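Local structure of catechol O-methyltransferase (Mycobacterium tuberculosis, 6JCL) at residues E92-P95 with K96-E99; V118-A121 with L122-L125. The protein transfers a methyl group from S-adenosyl-L-methionine to a hydroxyl of catechol-like compounds, using a divalent metal cation. All coordinates share one frame; numbering follows the deposited sequence.

Both contacts are turns at the C-terminal ends of neighbouring parallel strands in the Rossmann-like sheet of a class I methyltransferase, and both reach S-adenosyl-L-homocysteine. Following the chain, strand 87-92 ends in contact 1, where 92-95 leads into helix 95-107. That helix returns the chain to strand 114-118, the outermost strand on that side of the sheet, whose end opens contact 2 and leads into the short helix 121-124. The contacts therefore follow in series, without nesting or crossing. They touch directly: E92 O lies 2.9 Å from G119 N, a probable hydrogen bond, and A98 packs on V118. Contact 1 holds the ribose and covers the adenine with Y93; contact 2 binds its N1 edge.

Contact 1 (E92-P95 with K96-E99); sequences EYQP and KHAE. With SAH (S-adenosyl-L-homocysteine), chain I.
The acidic end of the second strand in a class I methyltransferase fold meets the first turn of helix 95-107 here, and E92 and H97 share the cofactor ribose. E92 CG stands anti to the backbone N (chi1 175°), and a bend at chi2 brings the carboxylate to both hydroxyls: SAH O3' donates to OE1 (2.7 Å) and SAH O2' to OE2. A carboxylate suits a diol because it has an acceptor for each hydroxyl. Q94 N donates to the anti side of E92 OE2, while L70 N binds OE1 from outside. The Y93 ring leans on the adenine at about 29°, with SAH N7 over one face and CE1 3.0 Å from SAH C8. Q94 is the N-cap residue, and its O accepts from A98 N (3.0 Å) nearly straight on. P95, lacking an N-H, fits the first turn, where N-H groups have no preceding helical carbonyl to bond. A water joins Q94 OE1 to K96 N. Q94 CB sits over one face of the H97 imidazole, 3.8 Å from its centroid, a CH-pi contact. That ring swings back beside Q94, and ND1 donates to SAH O3' (3.0 Å, N-H...O 163°), so O3' both gives and takes a hydrogen.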
loop_
_atom_site.group_PDB
_atom_site.type_symbol
_atom_site.label_atom_id
_atom_site.label_comp_id
_atom_site.label_asym_id
_atom_site.label_seq_id
_atom_site.Cartn_x
_atom_site.Cartn_y
_atom_site.Cartn_z
ATOM N N GLU A 92 -3.646 -23.748 3.738
ATOM C CA GLU A 92 -4.983 -23.951 3.177
ATOM C C GLU A 92 -5.598 -25.172 3.841
ATOM O O GLU A 92 -4.966 -26.225 3.867
ATOM C CB GLU A 92 -4.898 -24.169 1.662
ATOM C CG GLU A 92 -6.225 -24.499 1.000
ATOM C CD GLU A 92 -7.309 -23.492 1.338
ATOM O OE1 GLU A 92 -7.072 -22.265 1.171
ATOM O OE2 GLU A 92 -8.394 -23.929 1.785
ATOM N N TYR A 93 -6.802 -25.047 4.394
ATOM C CA TYR A 93 -7.347 -26.237 5.041
ATOM C C TYR A 93 -8.259 -27.078 4.146
ATOM O O TYR A 93 -8.606 -28.189 4.550
ATOM C CB TYR A 93 -7.981 -25.880 6.388
ATOM C CG TYR A 93 -9.398 -25.414 6.445
ATOM C CD1 TYR A 93 -9.868 -24.416 5.611
ATOM C CD2 TYR A 93 -10.244 -25.899 7.432
ATOM C CE1 TYR A 93 -11.190 -23.972 5.706
ATOM C CE2 TYR A 93 -11.549 -25.458 7.543
ATOM C CZ TYR A 93 -12.015 -24.492 6.683
ATOM O OH TYR A 93 -13.316 -24.060 6.813
ATOM N N GLN A 94 -8.714 -26.573 2.988
ATOM C CA GLN A 94 -9.557 -27.381 2.095
ATOM C C GLN A 94 -8.666 -28.124 1.112
ATOM O O GLN A 94 -8.055 -27.476 0.249
ATOM C CB GLN A 94 -10.520 -26.525 1.294
ATOM C CG GLN A 94 -11.651 -25.922 2.045
ATOM C CD GLN A 94 -12.767 -26.898 2.373
ATOM O OE1 GLN A 94 -12.783 -28.068 1.933
ATOM N NE2 GLN A 94 -13.724 -26.415 3.148
ATOM N N PRO A 95 -8.610 -29.459 1.155
ATOM C CA PRO A 95 -7.744 -30.180 0.204
ATOM C C PRO A 95 -8.033 -29.860 -1.252
ATOM O O PRO A 95 -7.097 -29.789 -2.060
ATOM C CB PRO A 95 -8.020 -31.657 0.533
ATOM C CG PRO A 95 -8.455 -31.641 1.971
ATOM C CD PRO A 95 -9.214 -30.354 2.162
ATOM N N LYS A 96 -9.302 -29.660 -1.614
ATOM C CA LYS A 96 -9.617 -29.369 -3.006
ATOM C C LYS A 96 -9.059 -28.011 -3.427
ATOM O O LYS A 96 -8.564 -27.862 -4.550
ATOM C CB LYS A 96 -11.128 -29.435 -3.219
ATOM C CG LYS A 96 -11.535 -29.293 -4.669
ATOM C CD LYS A 96 -13.022 -29.010 -4.791
ATOM C CE LYS A 96 -13.438 -28.943 -6.250
ATOM N NZ LYS A 96 -14.840 -28.473 -6.404
ATOM N N HIS A 97 -9.118 -27.007 -2.544
ATOM C CA HIS A 97 -8.494 -25.723 -2.864
ATOM C C HIS A 97 -6.989 -25.891 -3.038
ATOM O O HIS A 97 -6.402 -25.383 -3.996
ATOM C CB HIS A 97 -8.799 -24.697 -1.769
ATOM C CG HIS A 97 -10.254 -24.378 -1.659
ATOM N ND1 HIS A 97 -10.738 -23.348 -0.881
ATOM C CD2 HIS A 97 -11.336 -24.968 -2.223
ATOM C CE1 HIS A 97 -12.055 -23.306 -0.986
ATOM N NE2 HIS A 97 -12.443 -24.292 -1.775
ATOM N N ALA A 98 -6.351 -26.623 -2.125
ATOM C CA ALA A 98 -4.906 -26.825 -2.229
ATOM C C ALA A 98 -4.524 -27.482 -3.550
ATOM O O ALA A 98 -3.525 -27.102 -4.172
ATOM C CB ALA A 98 -4.402 -27.674 -1.064
ATOM N N GLU A 99 -5.308 -28.467 -3.998
ATOM C CA GLU A 99 -4.968 -29.160 -5.243
ATOM C C GLU A 99 -5.062 -28.233 -6.446
ATOM O O GLU A 99 -4.177 -28.242 -7.320
ATOM C CB GLU A 99 -5.872 -30.380 -5.428
ATOM C CG GLU A 99 -5.147 -31.619 -5.930
ATOM C CD GLU A 99 -3.808 -31.863 -5.224
ATOM O OE1 GLU A 99 -2.853 -32.288 -5.906
ATOM O OE2 GLU A 99 -3.707 -31.649 -3.995
HETATM N N SAH I . -5.896 -15.353 -0.600
HETATM C CA SAH I . -6.742 -15.897 -1.674
HETATM C CB SAH I . -8.179 -16.032 -1.179
HETATM C CG SAH I . -8.326 -16.806 0.128
HETATM S SD SAH I . -10.074 -17.192 0.411
HETATM C C SAH I . -6.690 -15.018 -2.916
HETATM O O SAH I . -6.490 -15.486 -4.043
HETATM O OXT SAH I . -6.815 -13.808 -2.781
HETATM C "C5'" SAH I . -9.883 -17.872 2.078
HETATM C "C4'" SAH I . -9.260 -19.270 2.106
HETATM O "O4'" SAH I . -8.984 -19.587 3.456
HETATM C "C3'" SAH I . -10.171 -20.395 1.598
HETATM O "O3'" SAH I . -9.466 -21.135 0.601
HETATM C "C2'" SAH I . -10.442 -21.264 2.814
HETATM O "O2'" SAH I . -10.643 -22.642 2.520
HETATM C "C1'" SAH I . -9.212 -20.963 3.675
HETATM N N9 SAH I . -9.368 -21.238 5.112
HETATM C C8 SAH I . -10.495 -21.027 5.879
HETATM N N7 SAH I . -10.202 -21.408 7.142
HETATM C C5 SAH I . -8.916 -21.840 7.180
HETATM C C6 SAH I . -8.136 -22.349 8.218
HETATM N N6 SAH I . -8.621 -22.486 9.457
HETATM N N1 SAH I . -6.837 -22.705 7.943
HETATM C C2 SAH I . -6.325 -22.594 6.659
HETATM N N3 SAH I . -7.101 -22.105 5.629
HETATM C C4 SAH I . -8.384 -21.737 5.907
HETATM O O HOH W 1 -11.633 -29.796 0.007
#

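Contact 2 (V118-A121 with L122-L125); sequences VGPA and LDTL. With SAH (S-adenosyl-L-homocysteine), chain I.
P120 and A121 begin the short helix 121-124 and, with G119, form the part of the cofactor pocket that reads the adenine edge. A121 N donates to SAH N1 at 2.9 Å, and its small CB lies 3.5 Å from that same nitrogen, so alanine lets the base come close to the backbone. P120 is the N-cap residue. Its carbonyl oxygen takes two backbone hydrogens, from T124 N in the carbonyl plane and from D123 N, 2.8 Å away and well above that plane. L125 N closes the next turn on A121 O.

The side chains fold back over this start. D123 has CG anti to its carbonyl carbon (chi1 -60°), which returns the carboxylate to the outer rim of the proline ring, OD2 lying obliquely beside P120 CG at 3.4 Å; the touch is one of packing. T124 divides its branches. With chi1 at 58°, OG1 lies between the backbone N and the carbonyl carbon and donates to a water at 2.6 Å, which in turn donates to G119 O; CG2 turns toward V118 O and G119 CA. Glycine suits position 119 because at its positive phi (142°) a CB would be jammed against V118 O, and it would also press on T124 CG2. L125 lays CG and CD1 against the carbonyl oxygen of A121, CG at 3.2 Å, and CD1 also makes an apolar touch with A121 CB at 4.2 Å.

The turn follows edge strand 114-118. V118 meets R102 of helix 95-107, while A121, L122 and L125 meet helix 145-155, A121 and L125 through Y148. A121, T124 and L125 also pack on L91 of strand 87-92, and L125 reaches W151 and, on strand 63-67, L65.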
loop_
_atom_site.group_PDB
_atom_site.type_symbol
_atom_site.label_atom_id
_atom_site.label_comp_id
_atom_site.label_asym_id
_atom_site.label_seq_id
_atom_site.Cartn_x
_atom_site.Cartn_y
_atom_site.Cartn_z
ATOM N N VAL A 118 -1.253 -28.191 3.932
ATOM C CA VAL A 118 -2.682 -28.451 4.033
ATOM C C VAL A 118 -3.052 -28.740 5.480
ATOM O O VAL A 118 -2.415 -29.568 6.148
ATOM C CB VAL A 118 -3.094 -29.612 3.116
ATOM C CG1 VAL A 118 -4.587 -29.886 3.229
ATOM C CG2 VAL A 118 -2.721 -29.275 1.673
ATOM N N GLY A 119 -4.110 -28.084 5.945
ATOM C CA GLY A 119 -4.634 -28.293 7.272
ATOM C C GLY A 119 -5.107 -26.984 7.860
ATOM O O GLY A 119 -4.822 -25.906 7.329
ATOM N N PRO A 120 -5.837 -27.048 8.971
ATOM C CA PRO A 120 -6.222 -25.811 9.663
ATOM C C PRO A 120 -4.975 -25.061 10.114
ATOM O O PRO A 120 -4.068 -25.638 10.719
ATOM C CB PRO A 120 -7.055 -26.307 10.861
ATOM C CG PRO A 120 -7.302 -27.786 10.611
ATOM C CD PRO A 120 -6.156 -28.252 9.753
ATOM N N ALA A 121 -4.942 -23.760 9.825
ATOM C CA ALA A 121 -3.741 -22.969 10.087
ATOM C C ALA A 121 -3.348 -22.970 11.560
ATOM O O ALA A 121 -2.157 -22.887 11.871
ATOM C CB ALA A 121 -3.928 -21.534 9.592
ATOM N N LEU A 122 -4.315 -23.021 12.479
ATOM C CA LEU A 122 -3.959 -23.062 13.893
ATOM C C LEU A 122 -3.172 -24.315 14.240
ATOM O O LEU A 122 -2.432 -24.318 15.236
ATOM C CB LEU A 122 -5.220 -23.000 14.762
ATOM C CG LEU A 122 -5.938 -21.642 14.864
ATOM C CD1 LEU A 122 -7.224 -21.780 15.669
ATOM C CD2 LEU A 122 -5.028 -20.586 15.468
ATOM N N ASP A 123 -3.339 -25.387 13.462
ATOM C CA ASP A 123 -2.612 -26.627 13.692
ATOM C C ASP A 123 -1.295 -26.692 12.939
ATOM O O ASP A 123 -0.375 -27.381 13.394
ATOM C CB ASP A 123 -3.473 -27.829 13.301
ATOM C CG ASP A 123 -4.760 -27.901 14.096
ATOM O OD1 ASP A 123 -4.773 -27.424 15.256
ATOM O OD2 ASP A 123 -5.759 -28.426 13.561
ATOM N N THR A 124 -1.186 -26.023 11.787
ATOM C CA THR A 124 0.047 -26.118 11.008
ATOM C C THR A 124 1.042 -25.008 11.335
ATOM O O THR A 124 2.252 -25.243 11.257
ATOM C CB THR A 124 -0.253 -26.113 9.501
ATOM O OG1 THR A 124 -0.973 -24.927 9.142
ATOM C CG2 THR A 124 -1.066 -27.351 9.110
ATOM N N LEU A 125 0.565 -23.821 11.724
ATOM C CA LEU A 125 1.466 -22.736 12.116
ATOM C C LEU A 125 2.521 -23.148 13.139
ATOM O O LEU A 125 3.677 -22.715 12.983
ATOM C CB LEU A 125 0.649 -21.542 12.647
ATOM C CG LEU A 125 0.061 -20.641 11.552
ATOM C CD1 LEU A 125 -1.081 -19.747 12.060
ATOM C CD2 LEU A 125 1.147 -19.781 10.892
HETATM N N SAH I . -5.896 -15.353 -0.600
HETATM C CA SAH I . -6.742 -15.897 -1.674
HETATM C CB SAH I . -8.179 -16.032 -1.179
HETATM C CG SAH I . -8.326 -16.806 0.128
HETATM S SD SAH I . -10.074 -17.192 0.411
HETATM C C SAH I . -6.690 -15.018 -2.916
HETATM O O SAH I . -6.490 -15.486 -4.043
HETATM O OXT SAH I . -6.815 -13.808 -2.781
HETATM C "C5'" SAH I . -9.883 -17.872 2.078
HETATM C "C4'" SAH I . -9.260 -19.270 2.106
HETATM O "O4'" SAH I . -8.984 -19.587 3.456
HETATM C "C3'" SAH I . -10.171 -20.395 1.598
HETATM O "O3'" SAH I . -9.466 -21.135 0.601
HETATM C "C2'" SAH I . -10.442 -21.264 2.814
HETATM O "O2'" SAH I . -10.643 -22.642 2.520
HETATM C "C1'" SAH I . -9.212 -20.963 3.675
HETATM N N9 SAH I . -9.368 -21.238 5.112
HETATM C C8 SAH I . -10.495 -21.027 5.879
HETATM N N7 SAH I . -10.202 -21.408 7.142
HETATM C C5 SAH I . -8.916 -21.840 7.180
HETATM C C6 SAH I . -8.136 -22.349 8.218
HETATM N N6 SAH I . -8.621 -22.486 9.457
HETATM N N1 SAH I . -6.837 -22.705 7.943
HETATM C C2 SAH I . -6.325 -22.594 6.659
HETATM N N3 SAH I . -7.101 -22.105 5.629
HETATM C C4 SAH I . -8.384 -21.737 5.907
HETATM O O HOH W 2 -2.231 -25.207 6.847
#